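Local coordinates for protein phosphatidylinositol-specific phospholipase C (Listeria monocytogenes, PDB 2PLC) that belongs to the phosphatidylinositol-specific phospholipase C enzymes, whose X domain is built as a TIM-type barrel of strands and helices, at residues G32-T35 with W36-T39; T223-P226 with R227-A230; A9-D12 with T13-L16; T90-L93 with K94-K98; Q239-L242 with N243-E247. All blocks are in the same frame, centred on the assembly; numbering follows the deposited sequence.

From the N terminus, contact 3 comes first, closing a tight turn in the loop that leads to strand 20-24. Contact 1 follows at the start of the short helix 34-38, on the opposite side of the chain's centre, some 41 Å from contact 3 between centres. Contact 4 ends helix 82-95, about 17 Å from contact 3 between centres, and Arg149 reaches both: its NH2 makes a salt bridge with Asp12 OD1 and a hydrogen bond with Leu10 O, its NH1 a hydrogen bond with Lys98 O. Contacts 2 and 5 share helix 226-246, contact 2 opening it and contact 5 lying near its end, centres 25 Å apart. None nests or crosses; all five are local and run in series.

Contact 1 (G32-T35 with W36-T39); sequences GDIT and WTLT
Asp33 swings its carboxylate back over the first helical turn because CG sits between the backbone N and the carbonyl carbon (chi1 64°), while Trp36, with CG anti to its N (chi1 -175°), drops its indole to the side of Gly32. This is an N-cap: Asp33 immediately precedes helix 34-38, and its OD1 accepts from Trp36 N at 3.2 Å, a donor that meets it nearly in line with the C-O bond. The same OD1 takes a weak bond from Thr35 N. One carboxylate oxygen therefore serves two amides at the helix start, and OD2 accepts a weak bond from Phe77 N.

Beneath the cap, Gly32 lies against the tryptophan. Its N stands 3.6 Å above the indole plane, displaced toward the rim, and its CA packs 3.7 Å from Trp36 CB. Gly32 N is buried here and has no polar partner anywhere in the model. Trp36 and Thr35 also touch Ile76, which sets the little helix against strand 76-78.

Further along, two threonines fold hydroxyls back onto carbonyls of the preceding turn. Thr37 OG1 donates to Ile34 O at 2.6 Å, and Leu38 N reaches that oxygen at 3.1 Å from the same face of its plane. Ile34 CG1 and Leu38 CD1 brush at 4.3 Å on the outer surface. Where the helix ends, Thr39 OG1 (2.8 Å) and Thr39 N (3.1 Å) both donate to Thr35 O, one from each face of its carbonyl plane.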
# COMPACT_ATOMS: atom_id res chain seq x y z
N GLY A 32 -3.70 2.49 19.10
CA GLY A 32 -4.27 1.20 19.47
C GLY A 32 -4.69 1.13 20.92
O GLY A 32 -4.66 2.13 21.64
N ASP A 33 -5.09 -0.06 21.36
CA ASP A 33 -5.54 -0.26 22.73
C ASP A 33 -4.40 -0.30 23.76
O ASP A 33 -3.24 -0.02 23.43
CB ASP A 33 -6.43 -1.51 22.84
CG ASP A 33 -5.70 -2.81 22.50
OD1 ASP A 33 -4.45 -2.84 22.47
OD2 ASP A 33 -6.40 -3.82 22.29
N ILE A 34 -4.73 -0.67 24.99
CA ILE A 34 -3.73 -0.74 26.05
C ILE A 34 -2.57 -1.68 25.70
O ILE A 34 -1.42 -1.41 26.06
CB ILE A 34 -4.39 -1.14 27.40
CG1 ILE A 34 -3.40 -0.97 28.55
CG2 ILE A 34 -4.93 -2.56 27.33
CD1 ILE A 34 -2.90 0.46 28.75
N THR A 35 -2.86 -2.76 24.96
CA THR A 35 -1.81 -3.70 24.57
C THR A 35 -0.84 -3.06 23.57
O THR A 35 0.35 -3.39 23.54
CB THR A 35 -2.40 -5.00 23.96
OG1 THR A 35 -3.30 -5.59 24.90
CG2 THR A 35 -1.29 -6.00 23.66
N TRP A 36 -1.35 -2.14 22.77
CA TRP A 36 -0.54 -1.43 21.79
C TRP A 36 0.48 -0.54 22.49
O TRP A 36 1.65 -0.46 22.09
CB TRP A 36 -1.42 -0.61 20.86
CG TRP A 36 -0.67 0.05 19.75
CD1 TRP A 36 -0.30 -0.50 18.55
CD2 TRP A 36 -0.16 1.39 19.74
NE1 TRP A 36 0.41 0.41 17.80
CE2 TRP A 36 0.51 1.58 18.51
CE3 TRP A 36 -0.21 2.45 20.65
CZ2 TRP A 36 1.13 2.78 18.18
CZ3 TRP A 36 0.41 3.65 20.32
CH2 TRP A 36 1.07 3.80 19.09
N THR A 37 0.06 0.13 23.56
CA THR A 37 0.95 1.02 24.31
C THR A 37 2.03 0.22 25.06
O THR A 37 3.17 0.64 25.14
CB THR A 37 0.18 1.90 25.32
OG1 THR A 37 -0.50 1.06 26.26
CG2 THR A 37 -0.83 2.78 24.60
N LEU A 38 1.65 -0.95 25.58
CA LEU A 38 2.58 -1.82 26.31
C LEU A 38 3.65 -2.46 25.42
O LEU A 38 4.77 -2.70 25.86
CB LEU A 38 1.80 -2.93 27.04
CG LEU A 38 0.85 -2.48 28.16
CD1 LEU A 38 -0.00 -3.67 28.64
CD2 LEU A 38 1.65 -1.90 29.30
N THR A 39 3.29 -2.73 24.16
CA THR A 39 4.21 -3.34 23.20
C THR A 39 4.58 -2.36 22.09
O THR A 39 5.11 -2.77 21.05
CB THR A 39 3.55 -4.56 22.53
OG1 THR A 39 2.43 -4.11 21.76
CG2 THR A 39 3.07 -5.56 23.57

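Contact 2 (T223-P226 with R227-A230); sequences TFTP and RQYA
Thr225 is still extended (psi 163°) and Pro226 already helical (psi -37°), so the chain turns sharply into helix 226-246 and brings Gln228 back beneath Thr225. The two form a capping box. Gln228 OE1 accepts from Thr225 N at 2.8 Å, with the donor in the amide plane on a lone pair, and Gln228 N returns a weak bond to Thr225 OG1 at 3.3 Å. A second weak bond runs from Thr225 OG1 to the same OE1. Beyond the box the normal helical pattern begins, with Tyr229 N on Thr225 O and Ala230 N on Pro226 O.

Phe224, one residue ahead of the cap, lays its ring under Gln228: CB of the glutamine stands 3.7 Å from the ring centroid, almost on its normal, a CH-pi contact. The edge of that ring drives into the face of Tyr229 in a T-shaped pair, with planes at 85° and centroids 4.9 Å apart; Phe224 CD2 sits over the middle of the tyrosine. Tyr229 OH is hydrogen-bonded to Pro189 O, which ties down the hydroxyl end of the ring. One straight and one weak bond to OE1, with carbon packing along CB, probably restrict the Gln228 side chain.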
# COMPACT_ATOMS: atom_id res chain seq x y z
N THR A 223 15.83 -8.26 18.10
CA THR A 223 16.79 -7.29 18.60
C THR A 223 16.82 -5.96 17.84
O THR A 223 17.67 -5.11 18.11
CB THR A 223 18.22 -7.89 18.63
OG1 THR A 223 18.60 -8.28 17.30
CG2 THR A 223 18.25 -9.11 19.53
N PHE A 224 15.89 -5.78 16.90
CA PHE A 224 15.81 -4.54 16.11
C PHE A 224 14.34 -4.24 15.83
O PHE A 224 13.63 -5.07 15.28
CB PHE A 224 16.57 -4.72 14.80
CG PHE A 224 17.48 -3.57 14.47
CD1 PHE A 224 18.37 -3.07 15.41
CD2 PHE A 224 17.47 -3.01 13.20
CE1 PHE A 224 19.23 -2.02 15.10
CE2 PHE A 224 18.32 -1.96 12.87
CZ PHE A 224 19.20 -1.46 13.82
N THR A 225 13.89 -3.06 16.25
CA THR A 225 12.50 -2.67 16.07
C THR A 225 12.22 -2.02 14.72
O THR A 225 13.15 -1.59 14.03
CB THR A 225 12.06 -1.67 17.17
OG1 THR A 225 12.76 -0.42 17.01
CG2 THR A 225 12.34 -2.23 18.55
N PRO A 226 10.93 -1.94 14.32
CA PRO A 226 10.58 -1.32 13.04
C PRO A 226 11.14 0.10 12.96
O PRO A 226 11.62 0.53 11.92
CB PRO A 226 9.05 -1.31 13.07
CG PRO A 226 8.74 -2.58 13.81
CD PRO A 226 9.74 -2.55 14.95
N ARG A 227 11.12 0.81 14.09
CA ARG A 227 11.62 2.18 14.17
C ARG A 227 13.12 2.24 13.87
O ARG A 227 13.58 3.15 13.19
CB ARG A 227 11.32 2.77 15.55
CG ARG A 227 11.97 4.12 15.82
CD ARG A 227 11.14 5.28 15.33
NE ARG A 227 9.99 5.53 16.21
CZ ARG A 227 9.28 6.66 16.20
NH1 ARG A 227 9.60 7.65 15.37
NH2 ARG A 227 8.25 6.79 17.02
N GLN A 228 13.87 1.26 14.38
CA GLN A 228 15.31 1.22 14.16
C GLN A 228 15.66 0.93 12.70
O GLN A 228 16.52 1.59 12.12
CB GLN A 228 15.96 0.19 15.07
CG GLN A 228 15.93 0.59 16.53
CD GLN A 228 16.49 -0.48 17.43
OE1 GLN A 228 15.91 -1.56 17.56
NE2 GLN A 228 17.64 -0.21 18.04
N TYR A 229 14.98 -0.05 12.10
CA TYR A 229 15.22 -0.40 10.70
C TYR A 229 14.96 0.78 9.77
O TYR A 229 15.75 1.05 8.87
CB TYR A 229 14.30 -1.54 10.27
CG TYR A 229 14.87 -2.93 10.45
CD1 TYR A 229 15.85 -3.42 9.59
CD2 TYR A 229 14.40 -3.77 11.46
CE1 TYR A 229 16.35 -4.71 9.72
CE2 TYR A 229 14.90 -5.07 11.61
CZ TYR A 229 15.88 -5.53 10.73
OH TYR A 229 16.38 -6.81 10.86
N ALA A 230 13.84 1.48 10.00
CA ALA A 230 13.45 2.63 9.19
C ALA A 230 14.45 3.76 9.29
O ALA A 230 14.74 4.42 8.29
CB ALA A 230 12.06 3.11 9.62

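Contact 3 (A9-D12 with T13-L16); sequences ALPD and TTNL
The flat peptide carbonyl of Pro11 is met by Thr14 from one face: Thr14 N comes in well above the plane, 64° out of it, and not on a lone pair. That bond is still a sound one at 3.1 Å from Thr14 N to Pro11 O. The proline ring, puckered and not flat, has Thr14 OG1 over one side, 3.2 Å from Pro11 CD and 3.3 Å from Pro11 CB, so the hydroxyl oxygen rests on C-H groups. Thr14 OG1 adds a weak bond to Pro11 O at 3.2 Å, helped by a first torsion (chi1 -53°) that turns the hydroxyl to the same side as the residue's own amide. The proline carbonyl thus receives both the amide and the hydroxyl of one residue.

At the corner of the bend, Asp12 and Thr13 point their CB atoms away from the opposite arm. The nearest touch of the Thr13 hydroxyl on the proline is loose, with OG1 3.9 Å from Pro11 CB. Asp12 instead engages the body of the protein: OD1 makes a salt bridge with Arg149 NH2, which also holds Leu10 O. Past the bend, Thr14 pairs through its backbone with Leu145, and Asn15 ND2 bonds to Ile142 O, so the outgoing arm is stitched to the loop around residues 142-145.

Dihedrals at Asp12 and Thr13 close to helical, together with the bond from Thr14 N to Pro11 O, make this a type I beta turn from Pro11 to Thr14, a surface reversal in the loop ahead of strand 20-24.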
# COMPACT_ATOMS: atom_id res chain seq x y z
N ALA A 9 -1.63 15.38 -11.76
CA ALA A 9 -0.73 16.03 -12.71
C ALA A 9 -0.03 15.05 -13.66
O ALA A 9 0.83 15.45 -14.45
CB ALA A 9 0.30 16.86 -11.96
N LEU A 10 -0.41 13.78 -13.59
CA LEU A 10 0.17 12.75 -14.45
C LEU A 10 -0.77 12.47 -15.62
O LEU A 10 -1.97 12.72 -15.53
CB LEU A 10 0.43 11.46 -13.66
CG LEU A 10 1.54 11.45 -12.61
CD1 LEU A 10 1.53 10.13 -11.86
CD2 LEU A 10 2.89 11.69 -13.26
N PRO A 11 -0.23 11.96 -16.73
CA PRO A 11 -1.03 11.64 -17.92
C PRO A 11 -2.02 10.51 -17.68
O PRO A 11 -1.69 9.53 -17.02
CB PRO A 11 0.03 11.22 -18.94
CG PRO A 11 1.26 11.93 -18.49
CD PRO A 11 1.20 11.75 -17.01
N ASP A 12 -3.23 10.65 -18.23
CA ASP A 12 -4.27 9.63 -18.11
C ASP A 12 -3.84 8.31 -18.75
O ASP A 12 -4.32 7.24 -18.38
CB ASP A 12 -5.56 10.09 -18.78
CG ASP A 12 -6.40 10.98 -17.90
OD1 ASP A 12 -5.86 11.95 -17.32
OD2 ASP A 12 -7.61 10.72 -17.78
N THR A 13 -2.93 8.41 -19.71
CA THR A 13 -2.43 7.25 -20.44
C THR A 13 -1.33 6.48 -19.72
O THR A 13 -1.01 5.36 -20.11
CB THR A 13 -1.92 7.67 -21.84
OG1 THR A 13 -0.87 8.63 -21.70
CG2 THR A 13 -3.05 8.27 -22.67
N THR A 14 -0.75 7.07 -18.68
CA THR A 14 0.32 6.42 -17.92
C THR A 14 -0.21 5.19 -17.20
O THR A 14 -1.28 5.23 -16.61
CB THR A 14 0.95 7.36 -16.88
OG1 THR A 14 1.37 8.57 -17.52
CG2 THR A 14 2.16 6.69 -16.24
N ASN A 15 0.53 4.09 -17.29
CA ASN A 15 0.14 2.85 -16.63
C ASN A 15 0.58 2.89 -15.16
O ASN A 15 1.58 3.52 -14.82
CB ASN A 15 0.74 1.64 -17.33
CG ASN A 15 0.13 0.33 -16.85
OD1 ASN A 15 0.64 -0.31 -15.94
ND2 ASN A 15 -0.98 -0.06 -17.46
N LEU A 16 -0.18 2.23 -14.31
CA LEU A 16 0.13 2.21 -12.89
C LEU A 16 1.49 1.57 -12.61
O LEU A 16 2.18 1.95 -11.67
CB LEU A 16 -0.98 1.47 -12.13
CG LEU A 16 -1.57 2.11 -10.88
CD1 LEU A 16 -2.05 3.53 -11.17
CD2 LEU A 16 -2.73 1.27 -10.40

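Contact 4 (T90-L93 with K94-K98); sequences TQFL and KKNPK
Phe92 O is gripped twice by Asn96. The backbone N of Asn96 donates at 2.9 Å, and its ND2 reaches the same oxygen at 3.0 Å, both somewhat tilted from the carbonyl plane; Lys95 N, which bonds chiefly to Gln91 O, adds a weak third bond at 3.2 Å. What lets ND2 come back is the first torsion of Asn96 (chi1 -45°), which folds the amide toward the preceding turn.

The same amide nitrogen lies on the ring of Phe92. ND2 stands 3.2 Å above the ring plane, shifted toward the rim, and is nearest CE1 at 3.3 Å. Side chains cross at about a right angle, and the amide plane is tilted 41° from the ring, so this is a nitrogen over a face and not a flat stack. Asn96 OD1 bonds to Gln5 NE2, which leaves the amide held from both of its polar ends. Phe92 itself packs against Tyr51 and Leu54 of helix 50-55, and Lys95 NZ bonds to Tyr51 OH.

On the exposed flank, Gln91 and Lys94 run side by side, pointing the same way.

Leu93 O, one residue on, meets a proline. Pro97 N has no hydrogen to offer; Pro97 CA makes a C-H...O contact at 3.2 Å to Leu93 O. Asn96 is the first residue to leave helical angles, so the pattern is that of a helix C terminus: here the end of helix 82-95, which leads to strand 101-107 in the mixed sheet.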
# COMPACT_ATOMS: atom_id res chain seq x y z
N THR A 90 -12.52 7.38 1.16
CA THR A 90 -13.58 7.90 0.31
C THR A 90 -13.70 9.43 0.36
O THR A 90 -13.86 10.07 -0.67
CB THR A 90 -14.90 7.22 0.67
OG1 THR A 90 -14.85 5.87 0.21
CG2 THR A 90 -16.06 7.92 0.04
N GLN A 91 -13.59 10.00 1.55
CA GLN A 91 -13.66 11.45 1.70
C GLN A 91 -12.48 12.12 1.01
O GLN A 91 -12.61 13.21 0.44
CB GLN A 91 -13.71 11.86 3.17
CG GLN A 91 -15.07 11.65 3.83
CD GLN A 91 -16.19 12.40 3.12
OE1 GLN A 91 -16.24 13.63 3.14
NE2 GLN A 91 -17.08 11.66 2.47
N PHE A 92 -11.32 11.46 1.05
CA PHE A 92 -10.11 11.99 0.43
C PHE A 92 -10.25 11.96 -1.09
O PHE A 92 -9.90 12.93 -1.77
CB PHE A 92 -8.89 11.17 0.84
CG PHE A 92 -7.62 11.61 0.17
CD1 PHE A 92 -6.95 12.73 0.63
CD2 PHE A 92 -7.13 10.93 -0.93
CE1 PHE A 92 -5.79 13.18 -0.01
CE2 PHE A 92 -5.97 11.37 -1.58
CZ PHE A 92 -5.30 12.49 -1.11
N LEU A 93 -10.74 10.84 -1.62
CA LEU A 93 -10.93 10.68 -3.05
C LEU A 93 -12.03 11.59 -3.60
O LEU A 93 -12.07 11.87 -4.80
CB LEU A 93 -11.25 9.23 -3.39
CG LEU A 93 -10.09 8.27 -3.22
CD1 LEU A 93 -10.55 6.85 -3.43
CD2 LEU A 93 -8.98 8.65 -4.19
N LYS A 94 -12.92 12.02 -2.72
CA LYS A 94 -14.02 12.90 -3.09
C LYS A 94 -13.49 14.33 -3.22
O LYS A 94 -13.88 15.07 -4.12
CB LYS A 94 -15.11 12.84 -2.01
CG LYS A 94 -16.37 13.65 -2.32
CD LYS A 94 -17.38 13.61 -1.17
CE LYS A 94 -17.93 12.21 -0.94
NZ LYS A 94 -18.99 12.19 0.11
N LYS A 95 -12.57 14.68 -2.32
CA LYS A 95 -11.96 16.00 -2.28
C LYS A 95 -10.89 16.16 -3.38
O LYS A 95 -10.73 17.24 -3.95
CB LYS A 95 -11.35 16.23 -0.90
CG LYS A 95 -11.33 17.67 -0.43
CD LYS A 95 -10.02 17.99 0.28
CE LYS A 95 -9.68 16.94 1.33
NZ LYS A 95 -8.21 16.69 1.38
N ASN A 96 -10.16 15.08 -3.65
CA ASN A 96 -9.11 15.07 -4.67
C ASN A 96 -9.44 13.90 -5.59
O ASN A 96 -8.81 12.84 -5.54
CB ASN A 96 -7.75 14.84 -4.00
CG ASN A 96 -7.58 15.68 -2.76
OD1 ASN A 96 -7.20 16.85 -2.83
ND2 ASN A 96 -7.88 15.10 -1.60
N PRO A 97 -10.43 14.09 -6.49
CA PRO A 97 -10.94 13.13 -7.47
C PRO A 97 -10.05 12.56 -8.58
O PRO A 97 -10.49 11.68 -9.31
CB PRO A 97 -12.15 13.86 -8.04
CG PRO A 97 -11.69 15.27 -8.05
CD PRO A 97 -11.06 15.41 -6.69
N LYS A 98 -8.82 13.05 -8.71
CA LYS A 98 -7.94 12.53 -9.75
C LYS A 98 -6.90 11.54 -9.21
O LYS A 98 -6.20 10.89 -9.98
CB LYS A 98 -7.25 13.66 -10.52
CG LYS A 98 -8.18 14.48 -11.42
CD LYS A 98 -8.75 13.64 -12.55
CE LYS A 98 -9.66 14.45 -13.45
NZ LYS A 98 -10.23 13.63 -14.55

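Contact 5 (Q239-L242 with N243-E247); sequences QFVL and NLTSE
Gln239 meets Asn243 through the backbone alone, Asn243 N donating to Gln239 O at 3.1 Å; the Gln239 side chain takes no part. Phe240 is the first residue to carry a side-chain contact. With CG anti to the backbone N (chi1 175°), its ring swings down the helix, and Leu244 comes obliquely against it: CD2 of the leucine sits 3.6 Å from both Phe240 CE2 and Phe240 CZ. Leu244 CD1 reaches CE1 of the ring more loosely, at 4.1 Å. The ring also packs on Val199 and Ala202 of helix 191-207, and Leu244 on Val249 and Leu252.

These turns belong to helix 226-246, the helical arm of a beta-alpha-beta unit joining strand 212-216 to strand 253-257, neighbours in the parallel part of the barrel.

Val241 contributes mainly its carbonyl. Thr245 N donates to Val241 O at 3.1 Å and Thr245 OG1 to the same oxygen at 2.8 Å, from opposite faces of the carbonyl plane. A chi1 of -61° turns the hydroxyl back along the helix to reach it; OG1 is also bonded to Asn271 ND2. At Leu242 the pattern repeats with a serine: Ser246 N and Ser246 OG each donate to Leu242 O, at 3.3 Å, again one on each face of its plane.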
# COMPACT_ATOMS: atom_id res chain seq x y z
N GLN A 239 18.36 8.30 -0.98
CA GLN A 239 19.52 8.71 -1.76
C GLN A 239 19.64 7.90 -3.05
O GLN A 239 20.09 8.41 -4.07
CB GLN A 239 20.79 8.53 -0.95
CG GLN A 239 20.98 9.58 0.12
CD GLN A 239 22.13 9.24 1.04
OE1 GLN A 239 23.14 8.68 0.61
NE2 GLN A 239 21.98 9.56 2.32
N PHE A 240 19.25 6.63 -2.97
CA PHE A 240 19.29 5.73 -4.11
C PHE A 240 18.31 6.20 -5.17
O PHE A 240 18.63 6.21 -6.36
CB PHE A 240 18.95 4.32 -3.66
CG PHE A 240 18.85 3.34 -4.78
CD1 PHE A 240 19.99 2.95 -5.48
CD2 PHE A 240 17.63 2.79 -5.13
CE1 PHE A 240 19.90 2.03 -6.52
CE2 PHE A 240 17.53 1.86 -6.17
CZ PHE A 240 18.67 1.48 -6.86
N VAL A 241 17.12 6.61 -4.73
CA VAL A 241 16.07 7.10 -5.63
C VAL A 241 16.49 8.43 -6.25
O VAL A 241 16.24 8.67 -7.43
CB VAL A 241 14.73 7.27 -4.88
CG1 VAL A 241 13.66 7.78 -5.82
CG2 VAL A 241 14.31 5.95 -4.26
N LEU A 242 17.15 9.28 -5.47
CA LEU A 242 17.63 10.57 -5.96
C LEU A 242 18.65 10.40 -7.09
O LEU A 242 18.64 11.13 -8.07
CB LEU A 242 18.23 11.38 -4.80
CG LEU A 242 17.39 12.52 -4.23
CD1 LEU A 242 15.91 12.26 -4.43
CD2 LEU A 242 17.72 12.72 -2.76
N ASN A 243 19.52 9.41 -6.93
CA ASN A 243 20.55 9.10 -7.93
C ASN A 243 19.91 8.63 -9.24
O ASN A 243 20.23 9.13 -10.31
CB ASN A 243 21.48 8.01 -7.39
CG ASN A 243 22.60 7.66 -8.36
OD1 ASN A 243 22.95 6.49 -8.52
ND2 ASN A 243 23.15 8.68 -9.01
N LEU A 244 19.01 7.66 -9.12
CA LEU A 244 18.29 7.08 -10.26
C LEU A 244 17.47 8.12 -11.02
O LEU A 244 17.21 7.96 -12.21
CB LEU A 244 17.40 5.94 -9.78
CG LEU A 244 17.86 4.52 -10.10
CD1 LEU A 244 19.35 4.33 -9.85
CD2 LEU A 244 17.04 3.55 -9.28
N THR A 245 17.05 9.17 -10.33
CA THR A 245 16.28 10.24 -10.96
C THR A 245 17.23 11.06 -11.84
O THR A 245 16.85 11.49 -12.94
CB THR A 245 15.59 11.14 -9.90
OG1 THR A 245 14.69 10.36 -9.12
CG2 THR A 245 14.82 12.28 -10.57
N SER A 246 18.46 11.25 -11.36
CA SER A 246 19.49 11.98 -12.10
C SER A 246 19.84 11.21 -13.36
O SER A 246 20.11 11.80 -14.41
CB SER A 246 20.75 12.14 -11.25
OG SER A 246 20.51 12.91 -10.09
N GLU A 247 19.84 9.89 -13.25
CA GLU A 247 20.15 9.00 -14.36
C GLU A 247 18.95 8.80 -15.27
O GLU A 247 18.99 7.97 -16.19
CB GLU A 247 20.63 7.64 -13.83
CG GLU A 247 21.94 7.69 -13.09
CD GLU A 247 23.06 8.28 -13.93
OE1 GLU A 247 23.49 7.63 -14.91
OE2 GLU A 247 23.51 9.40 -13.60